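Local coordinates for DNA repair protein RAD7 (Saccharomyces cerevisiae, PDB 5ZB2) that acts in the yeast global genome repair complex, promoting nucleotide excision repair of damage in nontranscribed DNA, and binds Elc1, at residues A[307-312]-A[334-339]; A[301-306]-A[329-334]; A[63-68]-A[86-91]. One frame throughout, in Å; residues are numbered along the deposited sequence.

The chain is the C-terminal part of Rad7, a leucine-rich repeat solenoid of short parallel strands linked to helices. Contact 3 comes first along the chain, tying the segment that precedes the first strand, 78-81, to the start of helix 89-98. Contacts 1 and 2 join neighbouring turns toward the C-terminal end, their centres about 10 Å apart. Their segments alternate in sequence: contact 2 joins the loops leaving strands 298-300 and 326-328, contact 1 the helix starts that follow. They share Glu334 and a water, and Leu307 packs on Phe301 and Leu332. Contact 3 lies about 48 Å from contact 1, centre to centre, yet in both an aspartate carboxylate binds the N-H and hydroxyl of a helix N-cap residue.

Contact 1: residues A[307-312]-A[334-339]; sequences LGDMAI and ELTKEA
Asp309, in the first turn of helix 309-320, reaches across to Thr336, the N-cap residue of the next helix, and so ties together two consecutive helix starts of a leucine-rich repeat solenoid. The two side chains cross at about a right angle, and the carboxylate grips Thr336 with both oxygens. OD1 of Asp309 takes the backbone N-H of Thr336 through its syn lone pair, at 2.7 Å and nearly straight (168°). OD2 of Asp309 receives the hydroxyl OG1 of Thr336 in a very short bond of 2.5 Å. With CG beside its own backbone N (chi1 -65°), Asp309 swings the carboxylate over to its partner; in Thr336, OG1 sits between backbone N and carbonyl carbon (chi1 78°), where it meets OD2 and also accepts the capping bond from Glu338 N, 3.3 Å from OG1. The methyl CB of Ala339, in the helix that Thr336 caps, lies against the carboxylate, 3.3 Å from Asp309 OD1. The amide and hydroxyl donors would probably favour the charged form of the acid. With an alanine in place of Asp309, Thr336 would probably lose the acceptor for its backbone N-H and the partner that fixes its hydroxyl, leaving the cap freer to turn. Beneath these bonds the seam is apolar: Leu335 and Ile312 cross at about a right angle, CD2 of Leu335 touching CG1 of Ile312 at 3.7 Å and lying 3.4 Å from the carbonyl carbon of Gly308, the N-cap of the first helix. Ile312 also packs on Phe301 and Leu329. Two waters stitch the backbones together, one between Leu307 O and Glu334 N, the other accepting from Asp309 N and donating to Glu334 O, with the water oxygen 3.0 Å from Glu334 O.

Contact 2: residues A[301-306]-A[329-334]; sequences FRRCLQ and LNSLKE
Phe301-Cys304 and Leu329-Leu332 form matching type II beta turns that lie against each other and are joined by one backbone bond, Arg303 N to Asn330 O, 2.9 Å long, nearly straight (172°) and almost in line with the C=O. CD2 of Leu332 reaches over the first turn, 3.1 Å from Cys304 O and close to Phe301 O as well, while CD1 rests against CB of Phe301. At the edge of the Phe301 ring, near its plane, CD2 of Leu329 approaches CD2 of the ring at 4.3 Å. Arg302 and Asn330 run side by side, with CG of Arg302 3.9 Å from CB of Asn330; the same first torsion, CG anti to the backbone N in both (chi1 -178° and -175°), sends them off the same way. Their polar ends look further afield, Arg302 to a salt bridge with Glu274 and Asn330 ND2 to Asp352. Ser331 OG donates to Asn330 OD1 at 2.6 Å and takes a bond from a water that itself accepts from Arg303 NH1, while CG of Arg303 lies against the serine hydroxyl. CD2 of Leu305 lies over one guanidinium face of Arg303, offset toward its rim. Such stacked turns, each following a short parallel strand (298-300 and 326-328) and leading toward a helix, belong to the leucine-rich repeat solenoid.

Contact 3: residues A[63-68]-A[86-91]; sequences LNDHTL and KISFDG. With 9FO (3,6,9,12,15,18,21,24,27,30,33,36,39,42,45,48,51,54,57-nonadecaoxanonapentacontane-1,59-diol), chain K.
Asp65 and Ser88 carry the polar half of this contact, and both carboxylate oxygens are engaged. OD2 of Asp65 receives the Ser88 hydroxyl OG through its syn lone pair at 2.6 Å; OD1 accepts from Ser88 N at 3.1 Å, on the syn side but 27° out of the carboxylate plane. Ser88 is the N-cap of helix 89-98, and its OG, besides donating to Asp65, accepts the N-H of Gly91 at 3.2 Å from N to OG, with a weaker bond from Asp90 N. CA of Gly91 lies close to Asp65 OD1, where a side chain would clash. The amide of Asp65 is satisfied by a water that donates on to Lys86 O, and another water links Leu63 O to Lys86 N. Asn64 OD1 takes Thr67 N at 2.9 Å, an Asx motif, and Asn64 N donates to Thr67 OG1, which also bonds Ala62 O. The bound polyether curls past Asp65, its CBV 3.3 Å from OD2, and its CBF meets Asp90 CG. Asp90 also pairs with Lys93 and with Lys93 of the second Rad7 copy. Away from the carboxylate, CD2 of Leu63 meets CD1 of Ile87 at 3.9 Å, and with Leu68 they pack on Phe81 of strand 78-81, joining the loop after helix 50-59 to the start of helix 89-98 at the N-terminal end of the leucine-rich repeat solenoid.

Contact 1: residues A[307-312]-A[334-339]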
loop_
_atom_site.group_PDB
_atom_site.type_symbol
_atom_site.label_atom_id
_atom_site.label_comp_id
_atom_site.label_asym_id
_atom_site.label_seq_id
_atom_site.Cartn_x
_atom_site.Cartn_y
_atom_site.Cartn_z
ATOM N N LEU A 307 -52.358 -6.825 -4.539
ATOM C CA LEU A 307 -52.516 -7.967 -3.648
ATOM C C LEU A 307 -53.509 -7.667 -2.533
ATOM O O LEU A 307 -53.429 -6.625 -1.870
ATOM C CB LEU A 307 -51.167 -8.369 -3.061
ATOM C CG LEU A 307 -50.097 -8.753 -4.081
ATOM C CD1 LEU A 307 -48.863 -9.259 -3.350
ATOM C CD2 LEU A 307 -50.594 -9.789 -5.084
ATOM N N GLY A 308 -54.435 -8.603 -2.323
ATOM C CA GLY A 308 -55.472 -8.477 -1.320
ATOM C C GLY A 308 -55.446 -9.587 -0.286
ATOM O O GLY A 308 -54.446 -10.299 -0.144
ATOM N N ASP A 309 -56.562 -9.751 0.428
ATOM C CA ASP A 309 -56.574 -10.580 1.632
ATOM C C ASP A 309 -56.162 -12.020 1.338
ATOM O O ASP A 309 -55.334 -12.595 2.052
ATOM C CB ASP A 309 -57.964 -10.546 2.273
ATOM C CG ASP A 309 -58.345 -9.166 2.779
ATOM O OD1 ASP A 309 -57.440 -8.342 3.019
ATOM O OD2 ASP A 309 -59.553 -8.901 2.939
ATOM N N MET A 310 -56.739 -12.629 0.299
ATOM C CA MET A 310 -56.585 -14.070 0.131
ATOM C C MET A 310 -55.135 -14.467 -0.110
ATOM O O MET A 310 -54.707 -15.540 0.330
ATOM C CB MET A 310 -57.471 -14.569 -1.012
ATOM C CG MET A 310 -58.925 -14.786 -0.616
ATOM S SD MET A 310 -59.125 -15.906 0.792
ATOM C CE MET A 310 -58.427 -17.417 0.130
ATOM N N ALA A 311 -54.365 -13.631 -0.807
ATOM C CA ALA A 311 -52.946 -13.917 -0.981
ATOM C C ALA A 311 -52.249 -14.057 0.370
ATOM O O ALA A 311 -51.472 -14.997 0.587
ATOM C CB ALA A 311 -52.291 -12.820 -1.816
ATOM N N ILE A 312 -52.532 -13.137 1.296
ATOM C CA ILE A 312 -51.873 -13.153 2.599
ATOM C C ILE A 312 -52.406 -14.291 3.459
ATOM O O ILE A 312 -51.649 -14.931 4.201
ATOM C CB ILE A 312 -52.053 -11.793 3.301
ATOM C CG1 ILE A 312 -51.581 -10.647 2.397
ATOM C CG2 ILE A 312 -51.305 -11.767 4.631
ATOM C CD1 ILE A 312 -50.168 -10.796 1.882
ATOM N N GLU A 334 -55.205 -2.838 -1.070
ATOM C CA GLU A 334 -56.380 -3.687 -1.217
ATOM C C GLU A 334 -56.670 -4.533 0.014
ATOM O O GLU A 334 -57.768 -5.091 0.111
ATOM C CB GLU A 334 -56.217 -4.605 -2.428
ATOM C CG GLU A 334 -56.160 -3.870 -3.754
ATOM C CD GLU A 334 -57.414 -3.063 -4.025
ATOM O OE1 GLU A 334 -58.521 -3.565 -3.730
ATOM O OE2 GLU A 334 -57.291 -1.923 -4.519
ATOM N N LEU A 335 -55.737 -4.642 0.949
ATOM C CA LEU A 335 -55.984 -5.441 2.139
ATOM C C LEU A 335 -57.120 -4.840 2.960
ATOM O O LEU A 335 -57.363 -3.630 2.939
ATOM C CB LEU A 335 -54.718 -5.542 2.992
ATOM C CG LEU A 335 -53.529 -6.265 2.355
ATOM C CD1 LEU A 335 -52.310 -6.173 3.256
ATOM C CD2 LEU A 335 -53.871 -7.724 2.057
ATOM N N THR A 336 -57.822 -5.703 3.679
ATOM C CA THR A 336 -58.844 -5.300 4.631
ATOM C C THR A 336 -58.477 -5.862 5.999
ATOM O O THR A 336 -57.447 -6.520 6.169
ATOM C CB THR A 336 -60.237 -5.782 4.204
ATOM O OG1 THR A 336 -60.387 -7.171 4.515
ATOM C CG2 THR A 336 -60.464 -5.565 2.709
ATOM N N LYS A 337 -59.341 -5.607 6.982
ATOM C CA LYS A 337 -59.069 -6.069 8.338
ATOM C C LYS A 337 -59.019 -7.590 8.412
ATOM O O LYS A 337 -58.332 -8.145 9.276
ATOM C CB LYS A 337 -60.130 -5.521 9.293
ATOM C CG LYS A 337 -59.846 -5.785 10.759
ATOM C CD LYS A 337 -60.865 -5.082 11.641
ATOM C CE LYS A 337 -60.520 -5.201 13.117
ATOM N NZ LYS A 337 -61.525 -4.509 13.971
ATOM N N GLU A 338 -59.720 -8.280 7.510
ATOM C CA GLU A 338 -59.772 -9.737 7.568
ATOM C C GLU A 338 -58.394 -10.358 7.375
ATOM O O GLU A 338 -58.097 -11.403 7.966
ATOM C CB GLU A 338 -60.746 -10.270 6.515
ATOM C CG GLU A 338 -60.995 -11.771 6.595
ATOM C CD GLU A 338 -61.675 -12.183 7.887
ATOM O OE1 GLU A 338 -62.172 -11.291 8.608
ATOM O OE2 GLU A 338 -61.711 -13.397 8.180
ATOM N N ALA A 339 -57.544 -9.743 6.550
ATOM C CA ALA A 339 -56.200 -10.273 6.354
ATOM C C ALA A 339 -55.444 -10.354 7.675
ATOM O O ALA A 339 -54.764 -11.350 7.951
ATOM C CB ALA A 339 -55.431 -9.409 5.354
HETATM O O HOH W 1 -52.901 -4.046 -2.426
HETATM O O HOH W 2 -58.811 -7.896 -0.122
#

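Contact 2: residues A[301-306]-A[329-334]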
loop_
_atom_site.group_PDB
_atom_site.type_symbol
_atom_site.label_atom_id
_atom_site.label_comp_id
_atom_site.label_asym_id
_atom_site.label_seq_id
_atom_site.Cartn_x
_atom_site.Cartn_y
_atom_site.Cartn_z
ATOM N N PHE A 301 -43.888 -8.056 0.078
ATOM C CA PHE A 301 -44.708 -7.742 -1.085
ATOM C C PHE A 301 -44.821 -6.233 -1.284
ATOM O O PHE A 301 -45.813 -5.743 -1.826
ATOM C CB PHE A 301 -46.100 -8.362 -0.955
ATOM C CG PHE A 301 -46.094 -9.859 -0.818
ATOM C CD1 PHE A 301 -45.574 -10.658 -1.820
ATOM C CD2 PHE A 301 -46.627 -10.466 0.308
ATOM C CE1 PHE A 301 -45.573 -12.038 -1.697
ATOM C CE2 PHE A 301 -46.632 -11.847 0.435
ATOM C CZ PHE A 301 -46.104 -12.631 -0.566
ATOM N N ARG A 302 -43.802 -5.487 -0.855
ATOM C CA ARG A 302 -43.823 -4.032 -0.942
ATOM C C ARG A 302 -44.240 -3.571 -2.331
ATOM O O ARG A 302 -43.612 -3.928 -3.333
ATOM C CB ARG A 302 -42.442 -3.465 -0.593
ATOM C CG ARG A 302 -42.377 -1.938 -0.609
ATOM C CD ARG A 302 -40.978 -1.417 -0.299
ATOM N NE ARG A 302 -40.033 -1.792 -1.344
ATOM C CZ ARG A 302 -39.920 -1.170 -2.513
ATOM N NH1 ARG A 302 -40.694 -0.128 -2.799
ATOM N NH2 ARG A 302 -39.032 -1.593 -3.402
ATOM N N ARG A 303 -45.306 -2.771 -2.374
ATOM C CA ARG A 303 -45.792 -2.128 -3.596
ATOM C C ARG A 303 -46.246 -3.142 -4.644
ATOM O O ARG A 303 -46.175 -2.881 -5.847
ATOM C CB ARG A 303 -44.744 -1.175 -4.181
ATOM C CG ARG A 303 -44.636 0.138 -3.409
ATOM C CD ARG A 303 -43.860 1.202 -4.168
ATOM N NE ARG A 303 -44.458 1.508 -5.465
ATOM C CZ ARG A 303 -45.556 2.239 -5.638
ATOM N NH1 ARG A 303 -46.198 2.743 -4.591
ATOM N NH2 ARG A 303 -46.018 2.461 -6.860
ATOM N N CYS A 304 -46.736 -4.301 -4.197
ATOM C CA CYS A 304 -47.514 -5.195 -5.056
ATOM C C CYS A 304 -48.970 -4.750 -4.980
ATOM O O CYS A 304 -49.805 -5.337 -4.288
ATOM C CB CYS A 304 -47.342 -6.644 -4.628
ATOM S SG CYS A 304 -45.938 -7.454 -5.379
ATOM N N LEU A 305 -49.273 -3.694 -5.738
ATOM C CA LEU A 305 -50.455 -2.883 -5.471
ATOM C C LEU A 305 -51.751 -3.682 -5.558
ATOM O O LEU A 305 -52.750 -3.304 -4.934
ATOM C CB LEU A 305 -50.494 -1.699 -6.440
ATOM C CG LEU A 305 -49.265 -0.783 -6.424
ATOM C CD1 LEU A 305 -49.387 0.300 -7.487
ATOM C CD2 LEU A 305 -49.056 -0.156 -5.046
ATOM N N GLN A 306 -51.765 -4.779 -6.318
ATOM C CA GLN A 306 -53.005 -5.518 -6.516
ATOM C C GLN A 306 -53.328 -6.484 -5.384
ATOM O O GLN A 306 -54.477 -6.926 -5.282
ATOM C CB GLN A 306 -52.949 -6.312 -7.821
ATOM C CG GLN A 306 -53.061 -5.483 -9.081
ATOM C CD GLN A 306 -53.459 -6.328 -10.279
ATOM O OE1 GLN A 306 -54.507 -6.972 -10.274
ATOM N NE2 GLN A 306 -52.614 -6.344 -11.304
ATOM N N LEU A 329 -45.820 -5.627 4.087
ATOM C CA LEU A 329 -47.041 -5.440 3.311
ATOM C C LEU A 329 -47.193 -4.003 2.824
ATOM O O LEU A 329 -48.304 -3.575 2.488
ATOM C CB LEU A 329 -48.257 -5.843 4.146
ATOM C CG LEU A 329 -48.216 -7.246 4.761
ATOM C CD1 LEU A 329 -49.376 -7.423 5.722
ATOM C CD2 LEU A 329 -48.241 -8.335 3.686
ATOM N N ASN A 330 -46.092 -3.262 2.761
ATOM C CA ASN A 330 -46.136 -1.833 2.487
ATOM C C ASN A 330 -46.852 -1.537 1.177
ATOM O O ASN A 330 -46.539 -2.117 0.134
ATOM C CB ASN A 330 -44.710 -1.284 2.441
ATOM C CG ASN A 330 -44.662 0.222 2.288
ATOM O OD1 ASN A 330 -45.032 0.772 1.252
ATOM N ND2 ASN A 330 -44.178 0.895 3.320
ATOM N N SER A 331 -47.824 -0.628 1.246
ATOM C CA SER A 331 -48.583 -0.095 0.115
ATOM C C SER A 331 -49.619 -1.072 -0.426
ATOM O O SER A 331 -50.141 -0.839 -1.527
ATOM C CB SER A 331 -47.672 0.336 -1.041
ATOM O OG SER A 331 -46.715 1.285 -0.617
ATOM N N LEU A 332 -49.943 -2.150 0.293
ATOM C CA LEU A 332 -51.011 -3.053 -0.139
ATOM C C LEU A 332 -52.347 -2.421 0.238
ATOM O O LEU A 332 -52.951 -2.711 1.274
ATOM C CB LEU A 332 -50.842 -4.439 0.468
ATOM C CG LEU A 332 -49.596 -5.238 0.063
ATOM C CD1 LEU A 332 -49.883 -6.734 0.140
ATOM C CD2 LEU A 332 -49.089 -4.864 -1.320
ATOM N N LYS A 333 -52.813 -1.536 -0.646
ATOM C CA LYS A 333 -54.036 -0.782 -0.407
ATOM C C LYS A 333 -55.282 -1.656 -0.453
ATOM O O LYS A 333 -56.322 -1.252 0.075
ATOM C CB LYS A 333 -54.163 0.336 -1.443
ATOM C CG LYS A 333 -54.461 1.705 -0.854
ATOM C CD LYS A 333 -53.232 2.313 -0.193
ATOM C CE LYS A 333 -53.475 3.763 0.202
ATOM N NZ LYS A 333 -52.271 4.391 0.808
ATOM N N GLU A 334 -55.205 -2.838 -1.070
ATOM C CA GLU A 334 -56.380 -3.687 -1.217
ATOM C C GLU A 334 -56.670 -4.533 0.014
ATOM O O GLU A 334 -57.768 -5.091 0.111
ATOM C CB GLU A 334 -56.217 -4.605 -2.428
ATOM C CG GLU A 334 -56.160 -3.870 -3.754
ATOM C CD GLU A 334 -57.414 -3.063 -4.025
ATOM O OE1 GLU A 334 -58.521 -3.565 -3.730
ATOM O OE2 GLU A 334 -57.291 -1.923 -4.519
HETATM O O HOH W 3 -45.598 3.348 -1.853
HETATM O O HOH W 1 -52.901 -4.046 -2.426
#

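Contact 3: residues A[63-68]-A[86-91]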
loop_
_atom_site.group_PDB
_atom_site.type_symbol
_atom_site.label_atom_id
_atom_site.label_comp_id
_atom_site.label_asym_id
_atom_site.label_seq_id
_atom_site.Cartn_x
_atom_site.Cartn_y
_atom_site.Cartn_z
ATOM N N LEU A 63 -15.977 2.976 10.536
ATOM C CA LEU A 63 -15.125 1.953 9.946
ATOM C C LEU A 63 -14.174 2.618 8.958
ATOM O O LEU A 63 -14.615 3.250 7.990
ATOM C CB LEU A 63 -15.964 0.877 9.262
ATOM C CG LEU A 63 -15.229 -0.404 8.862
ATOM C CD1 LEU A 63 -14.661 -1.134 10.075
ATOM C CD2 LEU A 63 -16.154 -1.325 8.081
ATOM N N ASN A 64 -12.875 2.494 9.216
ATOM C CA ASN A 64 -11.859 3.127 8.386
ATOM C C ASN A 64 -10.557 2.353 8.560
ATOM O O ASN A 64 -10.512 1.323 9.239
ATOM C CB ASN A 64 -11.715 4.612 8.745
ATOM C CG ASN A 64 -11.352 4.834 10.203
ATOM O OD1 ASN A 64 -10.522 4.120 10.767
ATOM N ND2 ASN A 64 -11.980 5.827 10.824
ATOM N N ASP A 65 -9.489 2.849 7.928
ATOM C CA ASP A 65 -8.215 2.133 7.977
ATOM C C ASP A 65 -7.689 2.020 9.402
ATOM O O ASP A 65 -6.963 1.071 9.725
ATOM C CB ASP A 65 -7.174 2.827 7.098
ATOM C CG ASP A 65 -7.429 2.638 5.612
ATOM O OD1 ASP A 65 -8.358 1.883 5.243
ATOM O OD2 ASP A 65 -6.682 3.238 4.807
ATOM N N HIS A 66 -8.036 2.979 10.259
ATOM C CA HIS A 66 -7.571 2.971 11.642
ATOM C C HIS A 66 -8.270 1.873 12.438
ATOM O O HIS A 66 -7.620 0.980 12.996
ATOM C CB HIS A 66 -7.819 4.353 12.258
ATOM C CG HIS A 66 -7.122 4.585 13.563
ATOM N ND1 HIS A 66 -5.753 4.518 13.701
ATOM C CD2 HIS A 66 -7.608 4.920 14.783
ATOM C CE1 HIS A 66 -5.426 4.782 14.954
ATOM N NE2 HIS A 66 -6.533 5.028 15.632
ATOM N N THR A 67 -9.604 1.912 12.485
ATOM C CA THR A 67 -10.362 0.912 13.227
ATOM C C THR A 67 -10.332 -0.455 12.560
ATOM O O THR A 67 -10.590 -1.463 13.230
ATOM C CB THR A 67 -11.813 1.369 13.393
ATOM O OG1 THR A 67 -12.381 1.652 12.109
ATOM C CG2 THR A 67 -11.881 2.614 14.253
ATOM N N LEU A 68 -10.028 -0.512 11.261
ATOM C CA LEU A 68 -9.906 -1.792 10.572
ATOM C C LEU A 68 -8.963 -2.740 11.299
ATOM O O LEU A 68 -9.102 -3.963 11.187
ATOM C CB LEU A 68 -9.413 -1.564 9.141
ATOM C CG LEU A 68 -9.084 -2.811 8.315
ATOM C CD1 LEU A 68 -10.337 -3.647 8.089
ATOM C CD2 LEU A 68 -8.447 -2.414 6.992
ATOM N N LYS A 86 -15.054 4.621 3.869
ATOM C CA LYS A 86 -13.824 5.267 4.309
ATOM C C LYS A 86 -12.602 4.354 4.261
ATOM O O LYS A 86 -11.496 4.812 4.568
ATOM C CB LYS A 86 -14.004 5.809 5.731
ATOM C CG LYS A 86 -15.065 6.895 5.839
ATOM C CD LYS A 86 -15.200 7.412 7.263
ATOM C CE LYS A 86 -16.215 8.540 7.353
ATOM N NZ LYS A 86 -16.292 9.118 8.723
ATOM N N ILE A 87 -12.765 3.086 3.889
ATOM C CA ILE A 87 -11.634 2.167 3.776
ATOM C C ILE A 87 -10.928 2.410 2.448
ATOM O O ILE A 87 -11.550 2.362 1.382
ATOM C CB ILE A 87 -12.105 0.708 3.895
ATOM C CG1 ILE A 87 -12.649 0.443 5.304
ATOM C CG2 ILE A 87 -10.968 -0.275 3.551
ATOM C CD1 ILE A 87 -13.365 -0.893 5.447
ATOM N N SER A 88 -9.620 2.648 2.508
ATOM C CA SER A 88 -8.852 2.953 1.311
ATOM C C SER A 88 -8.466 1.671 0.581
ATOM O O SER A 88 -8.666 0.557 1.070
ATOM C CB SER A 88 -7.590 3.740 1.662
ATOM O OG SER A 88 -6.617 2.885 2.235
ATOM N N PHE A 89 -7.887 1.839 -0.612
ATOM C CA PHE A 89 -7.427 0.678 -1.365
ATOM C C PHE A 89 -6.351 -0.080 -0.602
ATOM O O PHE A 89 -6.267 -1.310 -0.707
ATOM C CB PHE A 89 -6.919 1.103 -2.745
ATOM C CG PHE A 89 -5.585 1.795 -2.725
ATOM C CD1 PHE A 89 -5.481 3.120 -2.342
ATOM C CD2 PHE A 89 -4.436 1.122 -3.114
ATOM C CE1 PHE A 89 -4.253 3.760 -2.332
ATOM C CE2 PHE A 89 -3.206 1.757 -3.104
ATOM C CZ PHE A 89 -3.116 3.077 -2.711
ATOM N N ASP A 90 -5.531 0.628 0.183
ATOM C CA ASP A 90 -4.542 -0.048 1.017
ATOM C C ASP A 90 -5.212 -0.798 2.161
ATOM O O ASP A 90 -4.748 -1.872 2.563
ATOM C CB ASP A 90 -3.524 0.959 1.560
ATOM C CG ASP A 90 -2.428 1.287 0.559
ATOM O OD1 ASP A 90 -2.204 0.486 -0.374
ATOM O OD2 ASP A 90 -1.776 2.343 0.715
ATOM N N GLY A 91 -6.297 -0.248 2.707
ATOM C CA GLY A 91 -7.047 -0.972 3.722
ATOM C C GLY A 91 -7.514 -2.330 3.236
ATOM O O GLY A 91 -7.385 -3.336 3.939
HETATM O OAA 9FO K . 7.003 -9.166 -2.617
HETATM C CAB 9FO K . 6.494 -9.044 -1.318
HETATM C CAC 9FO K . 7.537 -8.381 -0.420
HETATM O OAD 9FO K . 7.251 -8.643 0.924
HETATM C CAE 9FO K . 6.198 -7.898 1.461
HETATM C CAF 9FO K . 5.736 -8.545 2.766
HETATM O OAG 9FO K . 4.381 -8.270 2.970
HETATM C CAH 9FO K . 3.513 -9.074 2.224
HETATM C CAI 9FO K . 2.374 -8.204 1.708
HETATM O OAJ 9FO K . 2.796 -7.587 0.528
HETATM C CAK 9FO K . 2.364 -6.267 0.375
HETATM C CAL 9FO K . 3.168 -5.602 -0.738
HETATM O OAM 9FO K . 3.569 -4.325 -0.329
HETATM C CAN 9FO K . 4.848 -3.968 -0.762
HETATM C CAO 9FO K . 5.883 -4.628 0.137
HETATM O OAP 9FO K . 6.664 -3.647 0.757
HETATM C CAQ 9FO K . 7.495 -4.143 1.762
HETATM C CAR 9FO K . 6.671 -4.360 3.024
HETATM O OAS 9FO K . 7.510 -4.515 4.129
HETATM C CAT 9FO K . 7.025 -5.412 5.088
HETATM C CAU 9FO K . 5.727 -4.903 5.717
HETATM O OAV 9FO K . 4.723 -5.859 5.537
HETATM C CAW 9FO K . 3.450 -5.435 5.933
HETATM C CAX 9FO K . 2.430 -6.522 5.599
HETATM O OAY 9FO K . 1.747 -6.203 4.419
HETATM C CAZ 9FO K . 0.749 -5.230 4.560
HETATM C CBA 9FO K . -0.085 -5.175 3.283
HETATM O OBB 9FO K . -0.106 -3.878 2.761
HETATM C CBC 9FO K . 0.857 -3.604 1.783
HETATM C CBD 9FO K . 0.540 -2.248 1.161
HETATM O OBE 9FO K . 1.048 -1.241 1.984
HETATM C CBF 9FO K . 0.159 -0.180 2.160
HETATM C CBG 9FO K . 0.828 0.907 2.992
HETATM O OBH 9FO K . 1.923 0.355 3.675
HETATM C CBI 9FO K . 2.263 1.010 4.867
HETATM C CBJ 9FO K . 3.024 0.057 5.785
HETATM O OBK 9FO K . 2.567 0.236 7.099
HETATM C CBL 9FO K . 2.360 -0.943 7.828
HETATM C CBM 9FO K . 1.364 -0.666 8.950
HETATM O OBN 9FO K . 0.961 -1.873 9.528
HETATM C CBO 9FO K . -0.207 -2.422 8.986
HETATM C CBP 9FO K . -1.443 -1.740 9.576
HETATM O OBQ 9FO K . -2.472 -1.828 8.632
HETATM C CBR 9FO K . -3.452 -0.829 8.683
HETATM C CBS 9FO K . -4.044 -0.715 7.283
HETATM O OBT 9FO K . -4.123 0.636 6.930
HETATM C CBU 9FO K . -3.967 0.889 5.562
HETATM C CBV 9FO K . -3.546 2.341 5.380
HETATM O OBW 9FO K . -2.155 2.417 5.484
HETATM C CBX 9FO K . -1.645 3.716 5.382
HETATM C CBY 9FO K . -0.209 3.747 5.898
HETATM O OBZ 9FO K . -0.113 3.038 7.102
HETATM C CCA 9FO K . 0.513 3.756 8.130
HETATM C CCB 9FO K . 0.895 2.800 9.258
HETATM O OCC 9FO K . -0.133 2.642 10.194
HETATM C CCD 9FO K . -1.323 2.068 9.733
HETATM C CCE 9FO K . -2.275 3.205 9.365
HETATM O OCF 9FO K . -3.530 3.019 9.955
HETATM C CCG 9FO K . -4.554 3.784 9.380
HETATM C CCH 9FO K . -4.124 5.243 9.213
HETATM O OCI 9FO K . -5.256 6.064 9.141
HETATM O O HOH W 4 -16.384 3.232 6.043
HETATM O O HOH W 5 -9.383 5.145 6.242
#